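Local coordinates for protein putative Scyalone Dehydratase (Novosphingobium aromaticivorans DSM 12444, PDB 3EF8) that is of unknown function but, as a putative scytalone dehydratase with an NTF2-like, SnoaL-type fold, may act as a lyase, at residues E129-T133 and A143-G147; H72-C78 and V89-L94; I96-T100 and T136-V140. One frame throughout, in Å; residues are numbered along the deposited sequence.

Contact 1: E129-T133 and A143-G147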
# COMPACT_ATOMS: atom_id res chain seq x y z
N GLU A 129 -11.06 -3.31 15.23
CA GLU A 129 -11.84 -4.43 14.82
C GLU A 129 -11.29 -4.91 13.48
O GLU A 129 -11.30 -4.18 12.49
CB GLU A 129 -13.31 -4.08 14.68
CG GLU A 129 -14.14 -5.19 14.13
CD GLU A 129 -15.60 -4.84 14.06
OE1 GLU A 129 -16.16 -4.36 15.08
OE2 GLU A 129 -16.20 -5.10 13.03
N LEU A 130 -10.74 -6.11 13.46
CA LEU A 130 -10.27 -6.73 12.22
C LEU A 130 -11.36 -7.49 11.59
O LEU A 130 -11.99 -8.35 12.25
CB LEU A 130 -9.11 -7.67 12.49
CG LEU A 130 -8.61 -8.43 11.28
CD1 LEU A 130 -7.89 -7.53 10.27
CD2 LEU A 130 -7.66 -9.55 11.74
N ARG A 131 -11.61 -7.20 10.31
CA ARG A 131 -12.54 -7.98 9.49
C ARG A 131 -11.70 -8.69 8.45
O ARG A 131 -10.84 -8.10 7.82
CB ARG A 131 -13.62 -7.10 8.86
CG ARG A 131 -14.44 -6.38 9.91
CD ARG A 131 -15.56 -5.58 9.28
NE ARG A 131 -16.23 -4.79 10.30
CZ ARG A 131 -17.08 -3.80 10.06
NH1 ARG A 131 -17.41 -3.48 8.81
NH2 ARG A 131 -17.60 -3.14 11.07
N THR A 132 -11.87 -10.01 8.32
CA THR A 132 -11.04 -10.84 7.50
C THR A 132 -11.70 -11.08 6.15
O THR A 132 -12.75 -11.70 6.02
CB THR A 132 -10.71 -12.18 8.22
OG1 THR A 132 -9.97 -11.89 9.41
CG2 THR A 132 -9.88 -13.08 7.36
N THR A 133 -11.11 -10.49 5.13
CA THR A 133 -11.58 -10.62 3.77
C THR A 133 -11.39 -12.01 3.25
O THR A 133 -12.27 -12.59 2.63
CB THR A 133 -10.83 -9.60 2.87
OG1 THR A 133 -10.94 -8.32 3.50
CG2 THR A 133 -11.37 -9.55 1.44
N ALA A 143 -13.10 -15.77 12.47
CA ALA A 143 -12.92 -14.43 11.93
C ALA A 143 -14.20 -13.63 11.96
O ALA A 143 -15.31 -14.18 11.96
CB ALA A 143 -12.44 -14.54 10.53
N ASN A 144 -14.04 -12.30 11.97
CA ASN A 144 -15.17 -11.38 11.76
C ASN A 144 -15.30 -11.20 10.26
O ASN A 144 -14.33 -10.85 9.60
CB ASN A 144 -14.90 -10.01 12.35
CG ASN A 144 -14.79 -10.01 13.86
OD1 ASN A 144 -15.59 -10.68 14.54
ND2 ASN A 144 -13.80 -9.29 14.41
N PRO A 145 -16.46 -11.43 9.66
CA PRO A 145 -16.57 -11.27 8.22
C PRO A 145 -16.59 -9.79 7.84
O PRO A 145 -16.89 -8.94 8.65
CB PRO A 145 -17.91 -11.90 7.89
CG PRO A 145 -18.67 -11.92 9.17
CD PRO A 145 -17.68 -11.98 10.28
N ILE A 146 -16.25 -9.52 6.58
CA ILE A 146 -16.34 -8.14 6.10
C ILE A 146 -17.76 -7.69 5.84
O ILE A 146 -18.06 -6.51 5.82
CB ILE A 146 -15.46 -7.86 4.88
CG1 ILE A 146 -15.88 -8.65 3.66
CG2 ILE A 146 -13.98 -8.13 5.24
CD1 ILE A 146 -15.24 -8.18 2.34
N GLY A 147 -18.65 -8.65 5.66
CA GLY A 147 -20.06 -8.35 5.37
C GLY A 147 -20.33 -8.18 3.88
O GLY A 147 -21.20 -7.40 3.48
O HOH W 1 -11.39 -11.00 11.63
O HOH W 2 -16.52 -4.31 6.12
O HOH W 3 -15.31 -11.93 5.24

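Contact 2: H72-C78 and V89-L94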
# COMPACT_ATOMS: atom_id res chain seq x y z
N HIS A 72 3.75 -6.50 7.39
CA HIS A 72 2.46 -5.84 7.33
C HIS A 72 2.52 -4.63 6.41
O HIS A 72 3.36 -3.77 6.52
CB HIS A 72 2.03 -5.39 8.72
CG HIS A 72 1.62 -6.50 9.61
ND1 HIS A 72 2.53 -7.37 10.19
CD2 HIS A 72 0.39 -6.93 9.99
CE1 HIS A 72 1.87 -8.30 10.87
NE2 HIS A 72 0.57 -8.04 10.79
N HIS A 73 1.57 -4.63 5.50
CA HIS A 73 1.44 -3.62 4.46
C HIS A 73 0.05 -3.01 4.63
O HIS A 73 -0.96 -3.66 4.37
CB HIS A 73 1.56 -4.30 3.08
CG HIS A 73 2.80 -5.13 2.94
ND1 HIS A 73 3.87 -4.71 2.17
CD2 HIS A 73 3.18 -6.29 3.53
CE1 HIS A 73 4.86 -5.60 2.31
NE2 HIS A 73 4.47 -6.54 3.14
N ASN A 74 -0.01 -1.75 5.02
CA ASN A 74 -1.25 -1.07 5.37
C ASN A 74 -1.52 -0.00 4.37
O ASN A 74 -0.63 0.84 4.13
CB ASN A 74 -1.10 -0.43 6.74
CG ASN A 74 -0.76 -1.44 7.80
OD1 ASN A 74 0.42 -1.75 8.07
ND2 ASN A 74 -1.80 -1.96 8.45
N SER A 75 -2.71 -0.03 3.78
CA SER A 75 -3.03 0.87 2.69
C SER A 75 -4.50 1.25 2.76
O SER A 75 -5.26 0.77 3.62
CB SER A 75 -2.75 0.20 1.33
OG SER A 75 -3.59 -0.90 1.10
N ASN A 76 -4.94 2.07 1.84
CA ASN A 76 -6.35 2.38 1.68
C ASN A 76 -6.92 2.98 2.96
O ASN A 76 -8.09 2.68 3.31
CB ASN A 76 -7.16 1.13 1.27
CG ASN A 76 -6.77 0.57 -0.09
OD1 ASN A 76 -5.63 0.24 -0.33
ND2 ASN A 76 -7.75 0.44 -0.96
N ILE A 77 -6.18 3.87 3.60
CA ILE A 77 -6.55 4.44 4.89
C ILE A 77 -7.52 5.61 4.72
O ILE A 77 -7.21 6.55 4.04
CB ILE A 77 -5.31 4.85 5.68
CG1 ILE A 77 -4.44 3.61 6.02
CG2 ILE A 77 -5.71 5.57 6.99
CD1 ILE A 77 -3.05 3.92 6.56
N CYS A 78 -8.70 5.46 5.32
CA CYS A 78 -9.85 6.40 5.24
C CYS A 78 -10.13 6.87 6.65
O CYS A 78 -10.39 6.08 7.54
CB CYS A 78 -11.03 5.65 4.69
SG CYS A 78 -10.76 5.03 3.02
N VAL A 89 -11.44 5.16 11.61
CA VAL A 89 -10.58 4.84 10.47
C VAL A 89 -10.94 3.49 9.87
O VAL A 89 -11.22 2.51 10.58
CB VAL A 89 -9.13 4.74 10.94
CG1 VAL A 89 -8.11 4.66 9.74
CG2 VAL A 89 -8.78 5.97 11.84
N ARG A 90 -10.95 3.41 8.55
CA ARG A 90 -11.12 2.16 7.83
C ARG A 90 -9.89 2.00 6.97
O ARG A 90 -9.42 2.95 6.34
CB ARG A 90 -12.34 2.17 6.91
CG ARG A 90 -12.58 0.85 6.19
CD ARG A 90 -13.69 0.98 5.15
NE ARG A 90 -13.23 1.76 4.01
CZ ARG A 90 -13.99 2.57 3.31
NH1 ARG A 90 -15.26 2.78 3.65
NH2 ARG A 90 -13.48 3.16 2.27
N SER A 91 -9.30 0.80 6.97
CA SER A 91 -8.11 0.56 6.16
C SER A 91 -8.01 -0.89 5.75
O SER A 91 -8.78 -1.74 6.19
CB SER A 91 -6.85 0.94 6.90
OG SER A 91 -6.66 0.14 8.07
N VAL A 92 -7.12 -1.12 4.81
CA VAL A 92 -6.84 -2.46 4.28
C VAL A 92 -5.47 -2.91 4.73
O VAL A 92 -4.54 -2.11 4.88
CB VAL A 92 -6.93 -2.47 2.74
CG1 VAL A 92 -6.47 -3.81 2.14
CG2 VAL A 92 -8.36 -2.18 2.29
N VAL A 93 -5.37 -4.21 5.04
CA VAL A 93 -4.11 -4.82 5.45
C VAL A 93 -3.82 -6.07 4.67
O VAL A 93 -4.70 -6.87 4.37
CB VAL A 93 -4.06 -5.07 7.00
CG1 VAL A 93 -5.11 -6.08 7.44
CG2 VAL A 93 -2.68 -5.52 7.41
N LEU A 94 -2.56 -6.20 4.29
CA LEU A 94 -1.96 -7.43 3.77
C LEU A 94 -0.89 -7.82 4.81
O LEU A 94 0.04 -7.07 5.07
CB LEU A 94 -1.31 -7.22 2.42
CG LEU A 94 -0.59 -8.40 1.81
CD1 LEU A 94 -1.58 -9.51 1.45
CD2 LEU A 94 0.17 -7.91 0.55
O HOH W 4 -4.35 -1.12 7.50
O HOH W 5 -10.60 1.33 2.80

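Contact 3: I96-T100 and T136-V140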
# COMPACT_ATOMS: atom_id res chain seq x y z
N ILE A 96 1.71 -10.93 5.99
CA ILE A 96 2.34 -12.22 5.64
C ILE A 96 3.09 -12.72 6.86
O ILE A 96 3.79 -12.01 7.49
CB ILE A 96 3.27 -12.08 4.45
CG1 ILE A 96 2.55 -11.48 3.22
CG2 ILE A 96 3.86 -13.46 4.06
CD1 ILE A 96 2.59 -9.92 3.18
N HIS A 97 2.88 -14.00 7.15
CA HIS A 97 3.46 -14.64 8.32
C HIS A 97 4.31 -15.85 7.96
O HIS A 97 3.81 -16.78 7.32
CB HIS A 97 2.32 -15.12 9.22
CG HIS A 97 1.34 -14.06 9.60
ND1 HIS A 97 0.40 -13.61 8.71
CD2 HIS A 97 1.15 -13.39 10.76
CE1 HIS A 97 -0.32 -12.66 9.30
NE2 HIS A 97 0.10 -12.52 10.54
N ARG A 98 5.58 -15.79 8.38
CA ARG A 98 6.53 -16.91 8.13
C ARG A 98 6.64 -17.61 9.48
O ARG A 98 7.08 -17.04 10.49
CB ARG A 98 7.89 -16.42 7.66
CG ARG A 98 8.83 -17.62 7.46
CD ARG A 98 9.78 -17.48 6.35
NE ARG A 98 9.10 -17.29 5.09
CZ ARG A 98 9.71 -16.84 4.00
NH1 ARG A 98 10.99 -16.54 4.06
NH2 ARG A 98 9.01 -16.63 2.91
N TYR A 99 6.16 -18.85 9.48
CA TYR A 99 6.05 -19.59 10.72
C TYR A 99 7.36 -20.22 11.16
O TYR A 99 8.22 -20.48 10.37
CB TYR A 99 4.97 -20.67 10.57
CG TYR A 99 3.60 -20.09 10.29
CD1 TYR A 99 2.81 -19.60 11.33
CD2 TYR A 99 3.09 -20.06 8.99
CE1 TYR A 99 1.55 -19.03 11.08
CE2 TYR A 99 1.83 -19.53 8.74
CZ TYR A 99 1.08 -19.02 9.77
OH TYR A 99 -0.16 -18.48 9.47
N THR A 100 7.45 -20.45 12.47
CA THR A 100 8.61 -21.14 13.06
C THR A 100 8.51 -22.65 12.79
O THR A 100 9.53 -23.31 12.61
CB THR A 100 8.75 -20.81 14.54
OG1 THR A 100 7.49 -20.98 15.21
CG2 THR A 100 9.21 -19.37 14.69
N THR A 136 -5.00 -17.23 3.39
CA THR A 136 -4.34 -18.34 2.72
C THR A 136 -3.32 -18.98 3.61
O THR A 136 -2.40 -18.35 4.13
CB THR A 136 -3.64 -17.82 1.43
OG1 THR A 136 -4.64 -17.22 0.59
CG2 THR A 136 -2.94 -18.96 0.66
N ASP A 137 -3.50 -20.30 3.78
CA ASP A 137 -2.55 -21.12 4.55
C ASP A 137 -2.35 -20.57 5.95
O ASP A 137 -1.29 -20.71 6.55
CB ASP A 137 -1.23 -21.25 3.80
CG ASP A 137 -1.35 -22.07 2.53
OD1 ASP A 137 -2.07 -23.09 2.53
OD2 ASP A 137 -0.68 -21.74 1.56
N TYR A 138 -3.42 -19.99 6.49
CA TYR A 138 -3.33 -19.24 7.72
C TYR A 138 -3.61 -20.09 8.97
O TYR A 138 -4.08 -21.25 8.85
CB TYR A 138 -4.29 -18.06 7.60
CG TYR A 138 -4.08 -16.91 8.54
CD1 TYR A 138 -2.86 -16.25 8.61
CD2 TYR A 138 -5.11 -16.41 9.30
CE1 TYR A 138 -2.66 -15.19 9.46
CE2 TYR A 138 -4.92 -15.32 10.14
CZ TYR A 138 -3.72 -14.71 10.20
OH TYR A 138 -3.58 -13.63 11.05
N HIS A 139 -3.31 -19.51 10.12
CA HIS A 139 -3.32 -20.26 11.42
C HIS A 139 -4.48 -19.90 12.30
O HIS A 139 -4.60 -20.35 13.44
CB HIS A 139 -2.02 -20.04 12.17
CG HIS A 139 -1.83 -18.63 12.60
ND1 HIS A 139 -1.52 -17.63 11.71
CD2 HIS A 139 -1.92 -18.05 13.81
CE1 HIS A 139 -1.44 -16.48 12.36
NE2 HIS A 139 -1.68 -16.71 13.64
N VAL A 140 -5.34 -19.04 11.80
CA VAL A 140 -6.53 -18.65 12.52
C VAL A 140 -7.75 -18.94 11.69
O VAL A 140 -7.86 -18.55 10.52
CB VAL A 140 -6.55 -17.15 12.89
CG1 VAL A 140 -7.76 -16.86 13.82
CG2 VAL A 140 -5.23 -16.72 13.54

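Contact 1: E129-T133 and A143-G147
N144 lays its amide against the backbone of L130: ND2 gives a hydrogen bond to L130 O (3.0 Å, 159° at the hydrogen) that stays in the amide's own plane but tilts out of the carbonyl plane. CG of N144 stands anti to its carbonyl carbon (chi1 -66°), which turns ND2 toward L130 O; ND2 also bonds S43 OG. N144 O in turn accepts T132 N at 2.9 Å, nearly straight along its C=O. One water ties L130 O, T132 OG1 and N144 N together; another joins I146 N to T132 O. Residues 143-146 run at 78° to 129-133, part of strand 122-136 in the NTF2-like sheet. T132 CB meets the methyl of A143 (3.7 Å), while CG2 of I146 touches R131 CB and T133 OG1 (3.5 Å from the latter). R131 runs extended from CG to NE past P145 and I146, its CD 3.7 Å from P145 O. Its guanidinium grips E129 side-on, NE and NH2 both reaching OE2 from one face of the carboxylate (NE 2.7 Å), and NH1 reaches I146 O through a water. Replacing R131 by an alanine would probably leave E129 OE2 without these two donors and open a gap beside P145 O.

Contact 2: H72-C78 and V89-L94
H73 and L94 pair in the antiparallel beta hairpin of strands 67-81 and 86-99 in the NTF2-like sheet, joined by two backbone hydrogen bonds, H73 N to L94 O being 2.9 Å. S75 with V92 and C78 with R90 are bonded the same way, and N74 faces V93 in a non-hydrogen-bonded pair. C78 CB sits over one face of the R90 guanidinium, whose NH2 passes 3.4 Å from C78 SG. Between S75 and C78 the register slips by one residue: a beta bulge at N76, whose backbone has positive phi (59°). Its side chain lies alongside V92, CB touching CG2 at 3.7 Å. Beyond the bulge, I77 CG2 crosses V89 CG1 (3.8 Å) and I77 CG1 packs on S91 CB. N74 OD1 bonds S21 OG, while ND2 lies beside V93 CG2 and donates to a water that also bonds S91 OG and V92 O. The next shell includes helix 3-25, where D25 holds H72 ND1 and F18 touches I77. The bulge reaches into the trimer: N76 OD1 takes S75 OG (2.7 Å) and also N74 N of the second subunit. R90, bent at chi3 (72°), bridges through NH2 to D19 of the second subunit; its NE reaches N76 O through a water, 2.9 Å from each.

Contact 3: I96-T100 and T136-V140
Y99 and H139 are joined by a hydrogen bond between Y99 OH and H139 ND1, 2.8 Å long, lying near the planes of both rings. The rings themselves meet obliquely, planes 76° apart, with H139 CG 3.7 Å from Y99 CE1. H139 reaches this place with its CG between the backbone N and the carbonyl carbon (chi1 65°), which folds the imidazole back toward the tyrosine. H97 offers a face to both neighbours from the loop. Y138 sends its edge there in a T-shaped stack, CE1 coming 3.4 Å from H97 CE1, with centroids 5.1 Å apart; H139 adds a longer edge-to-face pair on the same face of H97, centroids 5.7 Å apart. Y138 CD1 lies 3.6 Å from Y99 OH, whose bond across the contact is to H139 ND1. Around the cluster, H97 ND1 bonds G106 O, F67, at the start of strand 67-81, meets the rings of H97 and H139, and R103, in the loop before strand 106-119, makes a cation-pi contact with Y99. The result is an aromatic cluster that fastens the loop following the last strand, 122-136, onto strand 86-99 of the NTF2-like sheet.

Contact 2 is the buried one, a hairpin of strands 67-81 and 86-99 interrupted by a bulge and held by paired backbone bonds, whereas contacts 1 and 3 are partly buried and fasten stretches of the chain that follows strand 122-136. Contact 1 relies on an asparagine, a backbone bond and waters, with a salt-bridged arginine alongside; contact 3 depends on aromatic rings and a tyrosine-histidine hydrogen bond. Contacts 2 and 3 share strand 86-99 and meet where H73 CD2 packs on I96 CD1, 3.7 Å apart. Contacts 1 and 2 touch where L130 CD1 packs on V93 CG1, with strand 106-119 between their strands. All three reach the other subunits, contact 2 most extensively, through R90 and the bulge at N76.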